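Electron transfer flavoprotein, beta subunit (Thermotoga maritima, PDB 7KOE) binds flavin-adenine dinucleotide and, as a beta subunit of the electron transfer flavoprotein family, probably carries electrons between redox partners. Local coordinates at residues Y153-V159 / P190-T196. Residues are numbered along the deposited sequence; the frame is centred on the assembly and turned at random.
Sequences YALGAYV and PAVLTIT
Y153 lies across P190, its ring face over the proline CB. The bond to CB points toward segment 190-196, and CG, anti to the carbonyl carbon (chi1 -73°), sets the ring over P190. CB meets P190 O and V192 CG2; CG and CD1 lie nearest P190 O; CD2 has V192 CG2 near the ring plane, at the edge, 3.7 Å away. CE1, CE2 and CZ come nearest P190 CB, which sits 3.5 Å from the centroid of the Y153 ring and 12° off the normal, defining a CH-pi contact. At the tip, OH is hydrogen-bonded to K125 NZ, and the F151 ring meets that of Y153. Cutting Y153 back to an alanine would probably uncover P190 CB and leave K125 NZ without this partner.

Beyond the ring, the segments pair as parallel strands, the axes of short strands 154-157 and 191-195 running at 11° to each other. V192 N bonds A154 O at 2.8 Å, nearly straight at hydrogen, and V192 O receives G156 N in a more bent bond, the donor above the carbonyl plane. A beta bulge between G156 and V159 shifts the register by one; past it, V159 N bonds T194 O at 3.0 Å. V159 O accepts T196 OG1 at 2.8 Å. V159 CG2 meets L193 CD2 at 3.7 Å, the side chains crossing at about a right angle, and I174 of strand 171-177 touches both.

Strand 191-195 also pairs in parallel with strand 128-132, where T131 OG1 bonds T194 OG1. Helix 143-150 covers L155 and V192, while the side chain of I195 lies about 5 Å from FAD-binding G132 and that of T194 about 6 Å from the bound FAD. Parallel strands covered by a helix beside the dinucleotide are consistent with the Rossmann-like alpha/beta fold of the HUP clan.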
loop_
_atom_site.group_PDB
_atom_site.type_symbol
_atom_site.label_atom_id
_atom_site.label_comp_id
_atom_site.label_asym_id
_atom_site.label_seq_id
_atom_site.Cartn_x
_atom_site.Cartn_y
_atom_site.Cartn_z
ATOM N N TYR A 153 -53.359 5.033 -23.121
ATOM C CA TYR A 153 -53.487 3.993 -24.126
ATOM C C TYR A 153 -53.893 2.681 -23.472
ATOM O O TYR A 153 -53.800 2.508 -22.256
ATOM C CB TYR A 153 -52.173 3.804 -24.888
ATOM C CG TYR A 153 -51.820 4.896 -25.880
ATOM C CD1 TYR A 153 -52.702 5.933 -26.159
ATOM C CD2 TYR A 153 -50.601 4.877 -26.542
ATOM C CE1 TYR A 153 -52.372 6.928 -27.055
ATOM C CE2 TYR A 153 -50.264 5.861 -27.444
ATOM C CZ TYR A 153 -51.152 6.885 -27.696
ATOM O OH TYR A 153 -50.820 7.868 -28.596
ATOM N N ALA A 154 -54.343 1.750 -24.303
ATOM C CA ALA A 154 -54.705 0.424 -23.827
ATOM C C ALA A 154 -53.446 -0.363 -23.497
ATOM O O ALA A 154 -52.585 -0.556 -24.356
ATOM C CB ALA A 154 -55.527 -0.302 -24.883
ATOM N N LEU A 155 -53.332 -0.824 -22.258
ATOM C CA LEU A 155 -52.171 -1.592 -21.831
ATOM C C LEU A 155 -52.440 -3.071 -22.053
ATOM O O LEU A 155 -53.236 -3.679 -21.331
ATOM C CB LEU A 155 -51.845 -1.333 -20.367
ATOM C CG LEU A 155 -50.669 -2.166 -19.869
ATOM C CD1 LEU A 155 -49.384 -1.713 -20.524
ATOM C CD2 LEU A 155 -50.563 -2.077 -18.377
ATOM N N GLY A 156 -51.789 -3.651 -23.050
ATOM C CA GLY A 156 -51.746 -5.093 -23.132
ATOM C C GLY A 156 -50.396 -5.594 -22.685
ATOM O O GLY A 156 -49.437 -5.566 -23.456
ATOM N N ALA A 157 -50.303 -6.061 -21.452
ATOM C CA ALA A 157 -49.030 -6.480 -20.893
ATOM C C ALA A 157 -48.903 -7.993 -20.945
ATOM O O ALA A 157 -49.895 -8.710 -21.055
ATOM C CB ALA A 157 -48.880 -5.976 -19.458
ATOM N N TYR A 158 -47.648 -8.459 -20.880
ATOM C CA TYR A 158 -47.277 -9.881 -20.887
ATOM C C TYR A 158 -47.796 -10.605 -22.128
ATOM O O TYR A 158 -48.424 -11.659 -22.041
ATOM C CB TYR A 158 -47.738 -10.585 -19.609
ATOM C CG TYR A 158 -47.452 -9.800 -18.361
ATOM C CD1 TYR A 158 -46.183 -9.777 -17.815
ATOM C CD2 TYR A 158 -48.452 -9.081 -17.728
ATOM C CE1 TYR A 158 -45.912 -9.056 -16.678
ATOM C CE2 TYR A 158 -48.190 -8.351 -16.596
ATOM C CZ TYR A 158 -46.919 -8.347 -16.071
ATOM O OH TYR A 158 -46.646 -7.628 -14.933
ATOM N N VAL A 159 -47.510 -10.037 -23.291
ATOM C CA VAL A 159 -48.014 -10.570 -24.550
ATOM C C VAL A 159 -47.239 -11.826 -24.919
ATOM O O VAL A 159 -46.005 -11.822 -24.953
ATOM C CB VAL A 159 -47.908 -9.517 -25.656
ATOM C CG1 VAL A 159 -48.534 -10.021 -26.922
ATOM C CG2 VAL A 159 -48.566 -8.256 -25.206
ATOM N N PRO A 190 -54.747 3.334 -30.345
ATOM C CA PRO A 190 -53.354 3.195 -29.904
ATOM C C PRO A 190 -53.171 2.462 -28.583
ATOM O O PRO A 190 -53.818 2.798 -27.598
ATOM C CB PRO A 190 -52.893 4.646 -29.758
ATOM C CG PRO A 190 -53.950 5.479 -30.396
ATOM C CD PRO A 190 -55.202 4.722 -30.209
ATOM N N ALA A 191 -52.292 1.465 -28.584
ATOM C CA ALA A 191 -52.067 0.611 -27.431
ATOM C C ALA A 191 -50.594 0.616 -27.066
ATOM O O ALA A 191 -49.737 1.004 -27.858
ATOM C CB ALA A 191 -52.527 -0.821 -27.701
ATOM N N VAL A 192 -50.308 0.177 -25.848
ATOM C CA VAL A 192 -48.943 0.030 -25.364
ATOM C C VAL A 192 -48.764 -1.439 -25.017
ATOM O O VAL A 192 -49.257 -1.912 -23.988
ATOM C CB VAL A 192 -48.647 0.932 -24.163
ATOM C CG1 VAL A 192 -47.266 0.642 -23.602
ATOM C CG2 VAL A 192 -48.744 2.379 -24.572
ATOM N N LEU A 193 -48.080 -2.175 -25.882
ATOM C CA LEU A 193 -47.829 -3.575 -25.607
ATOM C C LEU A 193 -46.642 -3.725 -24.665
ATOM O O LEU A 193 -45.916 -2.775 -24.374
ATOM C CB LEU A 193 -47.583 -4.342 -26.900
ATOM C CG LEU A 193 -48.815 -4.586 -27.763
ATOM C CD1 LEU A 193 -48.481 -5.441 -28.958
ATOM C CD2 LEU A 193 -49.851 -5.258 -26.936
ATOM N N THR A 194 -46.459 -4.944 -24.177
ATOM C CA THR A 194 -45.380 -5.254 -23.246
ATOM C C THR A 194 -45.047 -6.722 -23.465
ATOM O O THR A 194 -45.813 -7.603 -23.068
ATOM C CB THR A 194 -45.798 -4.956 -21.810
ATOM O OG1 THR A 194 -45.925 -3.540 -21.634
ATOM C CG2 THR A 194 -44.799 -5.462 -20.825
ATOM N N ILE A 195 -43.928 -6.974 -24.127
ATOM C CA ILE A 195 -43.655 -8.247 -24.783
ATOM C C ILE A 195 -42.791 -9.118 -23.884
ATOM O O ILE A 195 -41.844 -8.633 -23.256
ATOM C CB ILE A 195 -42.972 -8.007 -26.142
ATOM C CG1 ILE A 195 -43.676 -6.887 -26.906
ATOM C CG2 ILE A 195 -42.962 -9.260 -26.964
ATOM C CD1 ILE A 195 -45.075 -7.212 -27.328
ATOM N N THR A 196 -43.114 -10.408 -23.827
ATOM C CA THR A 196 -42.322 -11.383 -23.098
ATOM C C THR A 196 -41.293 -12.039 -24.015
ATOM O O THR A 196 -41.143 -11.681 -25.183
ATOM C CB THR A 196 -43.222 -12.448 -22.481
ATOM O OG1 THR A 196 -43.966 -13.096 -23.517
ATOM C CG2 THR A 196 -44.171 -11.830 -21.494
#